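PDB 6CT6: lactate dehydrogenase from Eimeria maxima, which probably catalyses the NADH-dependent interconversion of pyruvate and lactate, and is held here with NADH and the pyruvate analogue oxamate. Local coordinates for residues M158-S161 with S162-R165; P204-E207 with F208-G212; D218-N221 with I222-T226; D300-Q303 with E304-K307; L308-G311 with S312-V316. One frame throughout, in Å; residues are numbered along the deposited sequence.

How the contacts relate
All five contacts are local, each made within a turn or two of one continuous stretch of the alpha/beta C-terminal domain, so none closes a long loop; they follow one another along the chain without nesting or crossing. Contact 1, on helix 157-172, meets the oxamate. Contact 2 forms the short helix 205-210, which packs through Ile205 and Ile209 on Ile219 of contact 3. Contact 3, early in helix 216-237, returns to contact 1, where Ile222 and Thr226 meet Leu164. Contact 4 starts helix 303-328 and contact 5 continues it, Leu301 touching Leu309. Contacts 3, 4 and 5 all contribute residues to the glucose pocket.

Contact 1 (M158-S161 with S162-R165); sequences MLDS and SRLR. With OXM (oxamic acid), chain F.
Leu159 lies under the guanidinium group of Arg163, one helical turn further on, in helix 157-172, which carries part of the oxamate site of this lactate dehydrogenase. The arginine is extended from CG to NE, and Leu159 CG sits over the centre of one face of its flat end, 3.7 Å from Arg163 CZ. Leucine CG stands anti to the backbone N (chi1 169°), which turns both methyl groups to the arginine. Held against this apolar surface, the guanidinium presents its edge to the ligand carboxylate in a two-pronged bond: Arg163 NH1 donates to OXM O2 and Arg163 NH2 to OXM O3, each at 3.0 Å and each with an angle of 168° at the hydrogen. Arg100, Asn132 and His187 complete the polar grip on oxamate. Asp160 gives Arg163 a second, looser partner: Asp160 OD1 and Arg163 NH1 form a long salt bridge of 3.8 Å. The other carboxylate oxygen of Asp160 bonds His187 ND1, so one aspartate touches two residues of the oxamate pocket. Arg165 is held in its own chain by the carbonyl oxygens of Pro176 and Val179 and also forms a salt bridge with Asp61 of the second subunit. A chi1 of 77° tucks the Ser162 hydroxyl against the preceding turn, where Leu159 O accepts from Arg163 N and, at 2.7 Å, from Ser162 OG.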
loop_
_atom_site.group_PDB
_atom_site.type_symbol
_atom_site.label_atom_id
_atom_site.label_comp_id
_atom_site.label_asym_id
_atom_site.label_seq_id
_atom_site.Cartn_x
_atom_site.Cartn_y
_atom_site.Cartn_z
ATOM N N MET B 158 16.010 -5.653 8.583
ATOM C CA MET B 158 15.815 -5.445 7.152
ATOM C C MET B 158 15.414 -4.005 6.860
ATOM O O MET B 158 15.905 -3.399 5.899
ATOM C CB MET B 158 14.764 -6.418 6.615
ATOM C CG MET B 158 14.496 -6.285 5.117
ATOM S SD MET B 158 15.974 -6.591 4.131
ATOM C CE MET B 158 15.291 -6.593 2.473
ATOM N N LEU B 159 14.528 -3.439 7.682
ATOM C CA LEU B 159 14.115 -2.051 7.504
ATOM C C LEU B 159 15.255 -1.093 7.825
ATOM O O LEU B 159 15.554 -0.183 7.043
ATOM C CB LEU B 159 12.907 -1.750 8.391
ATOM C CG LEU B 159 12.503 -0.277 8.516
ATOM C CD1 LEU B 159 11.925 0.247 7.213
ATOM C CD2 LEU B 159 11.524 -0.102 9.653
ATOM N N ASP B 160 15.879 -1.259 8.992
ATOM C CA ASP B 160 16.996 -0.393 9.357
ATOM C C ASP B 160 18.120 -0.495 8.333
ATOM O O ASP B 160 18.702 0.523 7.933
ATOM C CB ASP B 160 17.498 -0.757 10.756
ATOM C CG ASP B 160 16.476 -0.457 11.842
ATOM O OD1 ASP B 160 15.802 0.590 11.746
ATOM O OD2 ASP B 160 16.343 -1.268 12.785
ATOM N N SER B 161 18.434 -1.716 7.892
ATOM C CA SER B 161 19.474 -1.903 6.885
ATOM C C SER B 161 19.099 -1.241 5.564
ATOM O O SER B 161 19.963 -0.682 4.875
ATOM C CB SER B 161 19.735 -3.392 6.673
ATOM O OG SER B 161 20.215 -4.001 7.859
ATOM N N SER B 162 17.816 -1.296 5.186
ATOM C CA SER B 162 17.403 -0.699 3.920
ATOM C C SER B 162 17.601 0.809 3.928
ATOM O O SER B 162 17.858 1.407 2.877
ATOM C CB SER B 162 15.941 -1.028 3.623
ATOM O OG SER B 162 15.068 -0.225 4.403
ATOM N N ARG B 163 17.488 1.435 5.099
ATOM C CA ARG B 163 17.677 2.877 5.197
ATOM C C ARG B 163 19.152 3.241 5.086
ATOM O O ARG B 163 19.519 4.180 4.369
ATOM C CB ARG B 163 17.072 3.375 6.510
ATOM C CG ARG B 163 15.569 3.130 6.591
ATOM C CD ARG B 163 15.018 3.283 7.994
ATOM N NE ARG B 163 13.564 3.446 7.985
ATOM C CZ ARG B 163 12.789 3.346 9.061
ATOM N NH1 ARG B 163 13.316 3.072 10.247
ATOM N NH2 ARG B 163 11.477 3.515 8.953
ATOM N N LEU B 164 20.015 2.509 5.793
ATOM C CA LEU B 164 21.452 2.650 5.596
ATOM C C LEU B 164 21.819 2.492 4.126
ATOM O O LEU B 164 22.557 3.310 3.565
ATOM C CB LEU B 164 22.198 1.618 6.445
ATOM C CG LEU B 164 23.701 1.487 6.183
ATOM C CD1 LEU B 164 24.419 2.807 6.437
ATOM C CD2 LEU B 164 24.290 0.380 7.042
ATOM N N ARG B 165 21.307 1.435 3.486
ATOM C CA ARG B 165 21.686 1.141 2.108
ATOM C C ARG B 165 21.211 2.229 1.149
ATOM O O ARG B 165 21.924 2.581 0.202
ATOM C CB ARG B 165 21.128 -0.220 1.693
ATOM C CG ARG B 165 21.739 -1.403 2.437
ATOM C CD ARG B 165 20.950 -2.685 2.210
ATOM N NE ARG B 165 20.715 -2.939 0.788
ATOM C CZ ARG B 165 19.519 -3.015 0.204
ATOM N NH1 ARG B 165 18.398 -2.878 0.904
ATOM N NH2 ARG B 165 19.445 -3.245 -1.097
HETATM C C1 OXM F . 9.545 2.539 13.778
HETATM N N1 OXM F . 8.584 3.588 14.085
HETATM O O1 OXM F . 9.630 1.584 14.482
HETATM C C2 OXM F . 10.452 2.661 12.551
HETATM O O2 OXM F . 11.689 2.459 12.658
HETATM O O3 OXM F . 9.965 2.958 11.429
HETATM O O HOH W 1 18.101 -3.980 3.644
HETATM O O HOH W 2 16.087 2.938 11.263
#

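Contact 2 (P204-E207 with F208-G212); sequences PIQE and FINKG
Pro204 and Phe208 meet at the start of a short surface helix, 205-210, that follows an edge strand of the small antiparallel sheet and closes with a Schellman motif. The carbonyl oxygen of Pro204 lies at the edge of the Phe208 ring, in its plane, 3.9 Å from Phe208 CD2. Ile205 is the buried residue of the turn. Its CD1 comes to 4.2 Å from Phe208 CB, the two side chains crossing at about a right angle, and both reach Leu172 of helix 157-172. Ile205 O accepts from Ile209 N and, weakly, from Phe208 N. On the solvent side, Gln206 bends at chi2 (66°), which turns its amide forward along the helix towards Asn210. There Gln206 NE2 donates to Asn210 OD1 at 3.1 Å; the bond is fairly straight, 164° at the hydrogen, and the acceptor lies in the glutamine amide plane, whereas the donor stands well above the asparagine carbonyl plane. Gln206 NE2 also rests 3.7 Å from Ile209 CG2, so the amide partly covers that isoleucine, which on its inner side packs with Ile205 against Ile219. Glu207 contributes mainly through its backbone: its carbonyl oxygen accepts from Lys211 N at 3.1 Å, and Lys211 CG passes close to the same oxygen. Beyond it Gly212 takes a positive phi of 77°, and Gly212 N bonds back to Ile209 O at 3.0 Å.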
loop_
_atom_site.group_PDB
_atom_site.type_symbol
_atom_site.label_atom_id
_atom_site.label_comp_id
_atom_site.label_asym_id
_atom_site.label_seq_id
_atom_site.Cartn_x
_atom_site.Cartn_y
_atom_site.Cartn_z
ATOM N N PRO B 204 34.901 -3.317 -0.166
ATOM C CA PRO B 204 34.764 -2.546 1.076
ATOM C C PRO B 204 34.552 -1.062 0.804
ATOM O O PRO B 204 35.195 -0.468 -0.065
ATOM C CB PRO B 204 36.090 -2.806 1.799
ATOM C CG PRO B 204 36.541 -4.120 1.285
ATOM C CD PRO B 204 36.114 -4.153 -0.153
ATOM N N ILE B 205 33.637 -0.459 1.567
ATOM C CA ILE B 205 33.359 0.965 1.412
ATOM C C ILE B 205 34.621 1.786 1.632
ATOM O O ILE B 205 34.763 2.884 1.079
ATOM C CB ILE B 205 32.226 1.395 2.371
ATOM C CG1 ILE B 205 31.799 2.840 2.106
ATOM C CG2 ILE B 205 32.647 1.222 3.828
ATOM C CD1 ILE B 205 31.076 3.033 0.791
ATOM N N GLN B 206 35.555 1.277 2.440
ATOM C CA GLN B 206 36.817 1.979 2.652
ATOM C C GLN B 206 37.508 2.301 1.331
ATOM O O GLN B 206 38.092 3.379 1.175
ATOM C CB GLN B 206 37.742 1.146 3.538
ATOM C CG GLN B 206 38.977 1.902 4.004
ATOM C CD GLN B 206 38.635 3.048 4.934
ATOM O OE1 GLN B 206 37.976 2.854 5.956
ATOM N NE2 GLN B 206 39.065 4.255 4.576
ATOM N N GLU B 207 37.461 1.376 0.368
ATOM C CA GLU B 207 38.086 1.640 -0.925
ATOM C C GLU B 207 37.478 2.871 -1.581
ATOM O O GLU B 207 38.186 3.652 -2.228
ATOM C CB GLU B 207 37.953 0.426 -1.847
ATOM C CG GLU B 207 38.636 -0.837 -1.333
ATOM C CD GLU B 207 39.007 -1.807 -2.447
ATOM O OE1 GLU B 207 38.970 -1.411 -3.633
ATOM O OE2 GLU B 207 39.342 -2.970 -2.139
ATOM N N PHE B 208 36.167 3.064 -1.422
ATOM C CA PHE B 208 35.522 4.251 -1.972
ATOM C C PHE B 208 35.893 5.496 -1.179
ATOM O O PHE B 208 36.005 6.590 -1.744
ATOM C CB PHE B 208 34.007 4.051 -1.996
ATOM C CG PHE B 208 33.550 3.086 -3.048
ATOM C CD1 PHE B 208 32.970 3.545 -4.217
ATOM C CD2 PHE B 208 33.728 1.725 -2.881
ATOM C CE1 PHE B 208 32.558 2.662 -5.195
ATOM C CE2 PHE B 208 33.320 0.836 -3.855
ATOM C CZ PHE B 208 32.733 1.307 -5.014
ATOM N N ILE B 209 36.087 5.352 0.133
ATOM C CA ILE B 209 36.578 6.470 0.932
ATOM C C ILE B 209 37.950 6.906 0.433
ATOM O O ILE B 209 38.190 8.091 0.173
ATOM C CB ILE B 209 36.609 6.092 2.425
ATOM C CG1 ILE B 209 35.189 5.801 2.923
ATOM C CG2 ILE B 209 37.228 7.217 3.250
ATOM C CD1 ILE B 209 35.117 5.191 4.313
ATOM N N ASN B 210 38.867 5.946 0.277
ATOM C CA ASN B 210 40.223 6.278 -0.148
ATOM C C ASN B 210 40.244 6.914 -1.534
ATOM O O ASN B 210 41.138 7.716 -1.832
ATOM C CB ASN B 210 41.099 5.026 -0.129
ATOM C CG ASN B 210 41.228 4.424 1.260
ATOM O OD1 ASN B 210 40.920 5.071 2.260
ATOM N ND2 ASN B 210 41.688 3.180 1.327
ATOM N N LYS B 211 39.280 6.576 -2.393
ATOM C CA LYS B 211 39.218 7.154 -3.731
ATOM C C LYS B 211 38.546 8.521 -3.763
ATOM O O LYS B 211 38.511 9.145 -4.829
ATOM C CB LYS B 211 38.473 6.208 -4.679
ATOM C CG LYS B 211 39.287 5.008 -5.142
ATOM C CD LYS B 211 40.237 5.375 -6.274
ATOM C CE LYS B 211 41.196 4.240 -6.597
ATOM N NZ LYS B 211 42.119 4.598 -7.710
ATOM N N GLY B 212 38.016 8.998 -2.639
ATOM C CA GLY B 212 37.326 10.272 -2.617
ATOM C C GLY B 212 35.929 10.246 -3.190
ATOM O O GLY B 212 35.376 11.308 -3.488
#

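Contact 3 (D218-N221 with I222-T226); sequences DINN and IYNKT. With GLC (alpha-D-glucopyranose), chain E.
The glucose pocket of this crystal is lined on one side by helix 216-237, where Ile219, Asn220 and Tyr223 present neighbouring side chains to the sugar. Tyr223 offers a ring face: the ring oxygen GLC O5 sits 3.7 Å above the tyrosine plane, over its centre, and GLC C1 lies 3.7 Å from Tyr223 CZ. A trans chi1 (177°) sends the tyrosine ring outward so that its face meets the O5-C1 edge of the sugar. Asn220 meets the exocyclic arm instead, its OD1 approaching GLC C6 at 3.0 Å. Ile219 adds an apolar wall, with its CG2 3.8 Å from GLC O4. One turn on, Asn224 comes up to Asn220 with the two amide planes almost perpendicular, 87° apart; Asn220 ND2 and Asn224 ND2 are 3.3 Å apart, but both are donors and form no bond to each other. Asn221 and Lys225 run side by side in the same direction, so the aliphatic part of the lysine passes the asparagine amide. Underneath, regular helical bonds link the turns, and Thr226 OG1 adds to one of them by donating to Ile222 O at 2.7 Å, from the face of that carbonyl away from Thr226 N. Ile222 packs on Leu164 and Ile168 of helix 157-172, Ile219 on Ile205 and Ile209 of helix 205-210, and Tyr223 on Leu192 and Pro193 of strand 192-193.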
loop_
_atom_site.group_PDB
_atom_site.type_symbol
_atom_site.label_atom_id
_atom_site.label_comp_id
_atom_site.label_asym_id
_atom_site.label_seq_id
_atom_site.Cartn_x
_atom_site.Cartn_y
_atom_site.Cartn_z
ATOM N N ASP B 218 30.368 12.301 5.286
ATOM C CA ASP B 218 29.207 11.583 4.770
ATOM C C ASP B 218 28.959 10.309 5.568
ATOM O O ASP B 218 27.830 10.035 5.992
ATOM C CB ASP B 218 29.410 11.246 3.295
ATOM C CG ASP B 218 29.656 12.472 2.445
ATOM O OD1 ASP B 218 29.329 13.582 2.905
ATOM O OD2 ASP B 218 30.175 12.324 1.314
ATOM N N ILE B 219 30.012 9.513 5.777
ATOM C CA ILE B 219 29.868 8.267 6.525
ATOM C C ILE B 219 29.260 8.540 7.896
ATOM O O ILE B 219 28.333 7.847 8.332
ATOM C CB ILE B 219 31.225 7.548 6.647
ATOM C CG1 ILE B 219 31.746 7.127 5.265
ATOM C CG2 ILE B 219 31.116 6.334 7.577
ATOM C CD1 ILE B 219 30.961 6.001 4.603
ATOM N N ASN B 220 29.772 9.553 8.599
ATOM C CA ASN B 220 29.283 9.820 9.946
ATOM C C ASN B 220 27.841 10.308 9.924
ATOM O O ASN B 220 27.040 9.935 10.789
ATOM C CB ASN B 220 30.174 10.843 10.649
ATOM C CG ASN B 220 29.598 11.294 11.975
ATOM O OD1 ASN B 220 29.750 10.616 12.991
ATOM N ND2 ASN B 220 28.920 12.438 11.971
ATOM N N ASN B 221 27.494 11.146 8.946
ATOM C CA ASN B 221 26.129 11.652 8.861
ATOM C C ASN B 221 25.144 10.524 8.588
ATOM O O ASN B 221 24.047 10.493 9.160
ATOM C CB ASN B 221 26.041 12.720 7.772
ATOM C CG ASN B 221 24.760 13.526 7.849
ATOM O OD1 ASN B 221 24.141 13.637 8.907
ATOM N ND2 ASN B 221 24.357 14.099 6.721
ATOM N N ILE B 222 25.525 9.579 7.725
ATOM C CA ILE B 222 24.646 8.464 7.388
ATOM C C ILE B 222 24.457 7.551 8.591
ATOM O O ILE B 222 23.356 7.037 8.830
ATOM C CB ILE B 222 25.212 7.704 6.174
ATOM C CG1 ILE B 222 25.043 8.550 4.907
ATOM C CG2 ILE B 222 24.547 6.328 6.026
ATOM C CD1 ILE B 222 25.770 8.009 3.695
ATOM N N TYR B 223 25.526 7.322 9.356
ATOM C CA TYR B 223 25.416 6.556 10.593
ATOM C C TYR B 223 24.366 7.165 11.513
ATOM O O TYR B 223 23.516 6.454 12.063
ATOM C CB TYR B 223 26.783 6.506 11.274
ATOM C CG TYR B 223 26.825 5.807 12.616
ATOM C CD1 TYR B 223 27.050 4.441 12.703
ATOM C CD2 TYR B 223 26.671 6.521 13.798
ATOM C CE1 TYR B 223 27.105 3.801 13.928
ATOM C CE2 TYR B 223 26.723 5.890 15.027
ATOM C CZ TYR B 223 26.941 4.529 15.086
ATOM O OH TYR B 223 26.995 3.891 16.304
ATOM N N ASN B 224 24.398 8.489 11.673
ATOM C CA ASN B 224 23.428 9.165 12.528
ATOM C C ASN B 224 22.040 9.146 11.902
ATOM O O ASN B 224 21.046 8.854 12.578
ATOM C CB ASN B 224 23.874 10.605 12.785
ATOM C CG ASN B 224 25.142 10.684 13.608
ATOM O OD1 ASN B 224 25.357 9.878 14.513
ATOM N ND2 ASN B 224 25.992 11.656 13.295
ATOM N N LYS B 225 21.949 9.468 10.610
ATOM C CA LYS B 225 20.645 9.532 9.964
ATOM C C LYS B 225 19.950 8.176 9.965
ATOM O O LYS B 225 18.717 8.116 10.037
ATOM C CB LYS B 225 20.791 10.078 8.542
ATOM C CG LYS B 225 20.924 11.605 8.477
ATOM C CD LYS B 225 19.632 12.289 8.939
ATOM C CE LYS B 225 19.760 13.800 9.091
ATOM N NZ LYS B 225 18.585 14.348 9.830
ATOM N N THR B 226 20.713 7.082 9.914
ATOM C CA THR B 226 20.107 5.755 9.992
ATOM C C THR B 226 19.390 5.558 11.322
ATOM O O THR B 226 18.248 5.083 11.361
ATOM C CB THR B 226 21.176 4.677 9.794
ATOM O OG1 THR B 226 21.768 4.820 8.495
ATOM C CG2 THR B 226 20.572 3.279 9.925
HETATM C C1 GLC E . 30.677 4.738 15.000
HETATM C C2 GLC E . 31.088 3.675 13.922
HETATM C C3 GLC E . 32.042 4.297 12.879
HETATM C C4 GLC E . 31.329 5.506 12.335
HETATM C C5 GLC E . 31.344 6.518 13.462
HETATM C C6 GLC E . 30.797 7.818 12.844
HETATM O O1 GLC E . 31.642 4.763 16.016
HETATM O O2 GLC E . 31.743 2.591 14.524
HETATM O O3 GLC E . 32.235 3.393 11.828
HETATM O O4 GLC E . 32.069 6.037 11.267
HETATM O O5 GLC E . 30.462 6.072 14.477
HETATM O O6 GLC E . 29.575 7.516 12.227
#

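Contact 4 (D300-Q303 with E304-K307); sequences DLNQ and EEKK
Asn302 places its CG between its own backbone N and carbonyl carbon (chi1 65°), which swings the amide over the start of the helix to meet Glu305; the glutamate has its CG anti to the carbonyl carbon (chi1 -68°) and an extended chain that runs back to the asparagine backbone. Two bonds result. Asn302 OD1 accepts from Glu305 N at 2.7 Å, the donor lying nearly along the C=O axis, and Glu305 OE1 accepts in return from Asn302 N at 3.1 Å, met from above the carboxylate plane. The two side chains cross at about a right angle, with Glu305 CG only 3.0 Å from Asn302 OD1. This reciprocal pair is a capping box, with Asn302 as the N-cap of helix 303-328, the last helix of the C-terminal domain. The negative glutamate near the helix N terminus would also be favourably placed in the field of the helix. Its second oxygen, Glu305 OE2, forms a salt bridge with Arg196, whose guanidinium also reaches the carbonyl of Asp300. Leu301 closes the inner side of the cap: its CD2 lies 3.4 Å from Glu305 OE1, and its side chain packs on Leu194 and Tyr197. Outside, Lys306 lies alongside Gln303, pointing the same way, and Lys306 NZ makes a weak bond to Leu301 O at 3.3 Å. Glu304 turns away from the cap, and its OE2 bonds the O2 hydroxyl of the bound glucose.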
loop_
_atom_site.group_PDB
_atom_site.type_symbol
_atom_site.label_atom_id
_atom_site.label_comp_id
_atom_site.label_asym_id
_atom_site.label_seq_id
_atom_site.Cartn_x
_atom_site.Cartn_y
_atom_site.Cartn_z
ATOM N N ASP B 300 32.484 -11.361 12.993
ATOM C CA ASP B 300 33.754 -11.214 13.706
ATOM C C ASP B 300 33.955 -9.742 14.069
ATOM O O ASP B 300 34.833 -9.043 13.558
ATOM C CB ASP B 300 34.901 -11.756 12.862
ATOM C CG ASP B 300 36.218 -11.786 13.616
ATOM O OD1 ASP B 300 36.191 -11.762 14.865
ATOM O OD2 ASP B 300 37.279 -11.839 12.961
ATOM N N LEU B 301 33.099 -9.275 14.977
ATOM C CA LEU B 301 33.135 -7.885 15.408
ATOM C C LEU B 301 34.438 -7.576 16.139
ATOM O O LEU B 301 34.989 -8.410 16.863
ATOM C CB LEU B 301 31.948 -7.575 16.325
ATOM C CG LEU B 301 30.537 -7.737 15.748
ATOM C CD1 LEU B 301 29.478 -7.488 16.816
ATOM C CD2 LEU B 301 30.332 -6.793 14.575
ATOM N N ASN B 302 34.925 -6.354 15.944
ATOM C CA ASN B 302 36.094 -5.875 16.660
ATOM C C ASN B 302 35.673 -5.336 18.029
ATOM O O ASN B 302 34.493 -5.332 18.393
ATOM C CB ASN B 302 36.827 -4.822 15.829
ATOM C CG ASN B 302 36.010 -3.554 15.622
ATOM O OD1 ASN B 302 35.076 -3.271 16.371
ATOM N ND2 ASN B 302 36.370 -2.780 14.600
ATOM N N GLN B 303 36.653 -4.859 18.797
ATOM C CA GLN B 303 36.388 -4.479 20.182
ATOM C C GLN B 303 35.445 -3.282 20.259
ATOM O O GLN B 303 34.495 -3.283 21.049
ATOM C CB GLN B 303 37.706 -4.187 20.899
ATOM C CG GLN B 303 38.739 -5.294 20.744
ATOM C CD GLN B 303 38.161 -6.669 21.010
ATOM O OE1 GLN B 303 37.577 -6.917 22.064
ATOM N NE2 GLN B 303 38.309 -7.569 20.044
ATOM N N GLU B 304 35.689 -2.249 19.449
ATOM C CA GLU B 304 34.797 -1.093 19.455
ATOM C C GLU B 304 33.365 -1.503 19.142
ATOM O O GLU B 304 32.419 -1.037 19.788
ATOM C CB GLU B 304 35.272 -0.041 18.450
ATOM C CG GLU B 304 34.237 1.053 18.180
ATOM C CD GLU B 304 34.744 2.137 17.251
ATOM O OE1 GLU B 304 35.977 2.293 17.126
ATOM O OE2 GLU B 304 33.903 2.832 16.641
ATOM N N GLU B 305 33.183 -2.368 18.142
ATOM C CA GLU B 305 31.840 -2.777 17.752
ATOM C C GLU B 305 31.173 -3.598 18.850
ATOM O O GLU B 305 29.977 -3.432 19.117
ATOM C CB GLU B 305 31.906 -3.554 16.438
ATOM C CG GLU B 305 32.315 -2.678 15.255
ATOM C CD GLU B 305 32.860 -3.470 14.080
ATOM O OE1 GLU B 305 32.979 -4.710 14.188
ATOM O OE2 GLU B 305 33.179 -2.846 13.046
ATOM N N LYS B 306 31.932 -4.483 19.505
ATOM C CA LYS B 306 31.399 -5.206 20.656
ATOM C C LYS B 306 30.939 -4.242 21.744
ATOM O O LYS B 306 29.905 -4.463 22.384
ATOM C CB LYS B 306 32.453 -6.160 21.212
ATOM C CG LYS B 306 32.676 -7.411 20.384
ATOM C CD LYS B 306 33.934 -8.128 20.835
ATOM C CE LYS B 306 34.146 -9.424 20.077
ATOM N NZ LYS B 306 35.590 -9.699 19.858
ATOM N N LYS B 307 31.700 -3.169 21.970
ATOM C CA LYS B 307 31.307 -2.173 22.961
ATOM C C LYS B 307 29.977 -1.535 22.583
ATOM O O LYS B 307 29.055 -1.453 23.403
ATOM C CB LYS B 307 32.401 -1.108 23.088
ATOM C CG LYS B 307 32.069 0.054 24.025
ATOM C CD LYS B 307 32.867 1.297 23.655
ATOM C CE LYS B 307 32.517 2.482 24.543
ATOM N NZ LYS B 307 32.985 2.300 25.944
#

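Contact 5 (L308-G311 with S312-V316); sequences LLQG and SIDEV
Helix 303-328, the long C-terminal helix of the domain, sets one apolar flank against Leu282 of strand 281-289 and the loop residues Tyr275 and Val277, and Leu309 and Ile313 form that flank one turn apart. Their nearest side-chain atoms, Leu309 CG and Ile313 CD1, are 4.3 Å apart. A chi1 of -174° sends the Leu309 branch forward, bringing Leu309 CD1 to 4.1 Å from Ser312 CB. Polar grip comes from Ser312 itself: its OG is hydrogen-bonded to the backbone at Asn190 O and Val186 N, and Glu315 OE1 receives the Asn190 side-chain amide, so two residues of the helix hold the same loop. Across the more open flank, Gln310 bends at chi2 (59°) towards Asp314, and its CG comes within 3.9 Å of Asp314 OD2. The backbone keeps its helical ladder beneath, with Asp314 N on Gln310 O at 2.8 Å and Glu315 N on Gly311 O at 3.1 Å. Leu308, at the start of this stretch, touches the bound glucose and, like Leu309, packs on Leu192. An amphipathic helix packed by its apolar flank on strand and loop residues is consistent with the alpha/beta C-terminal domain of lactate and malate dehydrogenases.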
loop_
_atom_site.group_PDB
_atom_site.type_symbol
_atom_site.label_atom_id
_atom_site.label_comp_id
_atom_site.label_asym_id
_atom_site.label_seq_id
_atom_site.Cartn_x
_atom_site.Cartn_y
_atom_site.Cartn_z
ATOM N N LEU B 308 29.866 -1.070 21.336
ATOM C CA LEU B 308 28.621 -0.464 20.879
ATOM C C LEU B 308 27.462 -1.447 20.975
ATOM O O LEU B 308 26.375 -1.092 21.446
ATOM C CB LEU B 308 28.790 0.040 19.448
ATOM C CG LEU B 308 29.749 1.226 19.317
ATOM C CD1 LEU B 308 30.233 1.408 17.885
ATOM C CD2 LEU B 308 29.078 2.498 19.811
ATOM N N LEU B 309 27.678 -2.693 20.546
ATOM C CA LEU B 309 26.602 -3.677 20.594
ATOM C C LEU B 309 26.124 -3.926 22.019
ATOM O O LEU B 309 24.949 -4.248 22.228
ATOM C CB LEU B 309 27.052 -4.996 19.961
ATOM C CG LEU B 309 25.946 -6.048 19.832
ATOM C CD1 LEU B 309 24.807 -5.531 18.963
ATOM C CD2 LEU B 309 26.494 -7.343 19.264
ATOM N N GLN B 310 27.010 -3.798 23.009
ATOM C CA GLN B 310 26.583 -4.009 24.387
ATOM C C GLN B 310 25.545 -2.973 24.796
ATOM O O GLN B 310 24.679 -3.257 25.632
ATOM C CB GLN B 310 27.789 -3.977 25.329
ATOM C CG GLN B 310 27.515 -4.552 26.719
ATOM C CD GLN B 310 27.066 -6.004 26.687
ATOM O OE1 GLN B 310 26.121 -6.385 27.377
ATOM N NE2 GLN B 310 27.750 -6.823 25.891
ATOM N N GLY B 311 25.612 -1.774 24.214
ATOM C CA GLY B 311 24.545 -0.806 24.405
ATOM C C GLY B 311 23.192 -1.343 23.979
ATOM O O GLY B 311 22.193 -1.160 24.678
ATOM N N SER B 312 23.138 -2.015 22.827
ATOM C CA SER B 312 21.892 -2.640 22.395
ATOM C C SER B 312 21.466 -3.731 23.369
ATOM O O SER B 312 20.303 -3.789 23.785
ATOM C CB SER B 312 22.047 -3.213 20.984
ATOM O OG SER B 312 21.861 -2.212 19.997
ATOM N N ILE B 313 22.401 -4.605 23.750
ATOM C CA ILE B 313 22.064 -5.708 24.644
ATOM C C ILE B 313 21.568 -5.175 25.984
ATOM O O ILE B 313 20.647 -5.737 26.588
ATOM C CB ILE B 313 23.271 -6.651 24.815
ATOM C CG1 ILE B 313 23.683 -7.232 23.458
ATOM C CG2 ILE B 313 22.931 -7.782 25.785
ATOM C CD1 ILE B 313 24.945 -8.080 23.490
ATOM N N ASP B 314 22.164 -4.084 26.471
ATOM C CA ASP B 314 21.710 -3.515 27.736
ATOM C C ASP B 314 20.306 -2.937 27.606
ATOM O O ASP B 314 19.490 -3.067 28.527
ATOM C CB ASP B 314 22.686 -2.442 28.220
ATOM C CG ASP B 314 24.033 -3.013 28.616
ATOM O OD1 ASP B 314 24.111 -4.230 28.893
ATOM O OD2 ASP B 314 25.015 -2.245 28.658
ATOM N N GLU B 315 20.004 -2.296 26.474
ATOM C CA GLU B 315 18.660 -1.766 26.267
ATOM C C GLU B 315 17.616 -2.875 26.339
ATOM O O GLU B 315 16.544 -2.690 26.927
ATOM C CB GLU B 315 18.576 -1.033 24.927
ATOM C CG GLU B 315 17.236 -0.337 24.690
ATOM C CD GLU B 315 17.247 0.577 23.478
ATOM O OE1 GLU B 315 18.340 1.017 23.066
ATOM O OE2 GLU B 315 16.156 0.855 22.937
ATOM N N VAL B 316 17.914 -4.038 25.758
ATOM C CA VAL B 316 16.982 -5.162 25.820
ATOM C C VAL B 316 16.849 -5.661 27.254
ATOM O O VAL B 316 15.740 -5.911 27.742
ATOM C CB VAL B 316 17.432 -6.289 24.871
ATOM C CG1 VAL B 316 16.542 -7.524 25.028
ATOM C CG2 VAL B 316 17.414 -5.805 23.428
#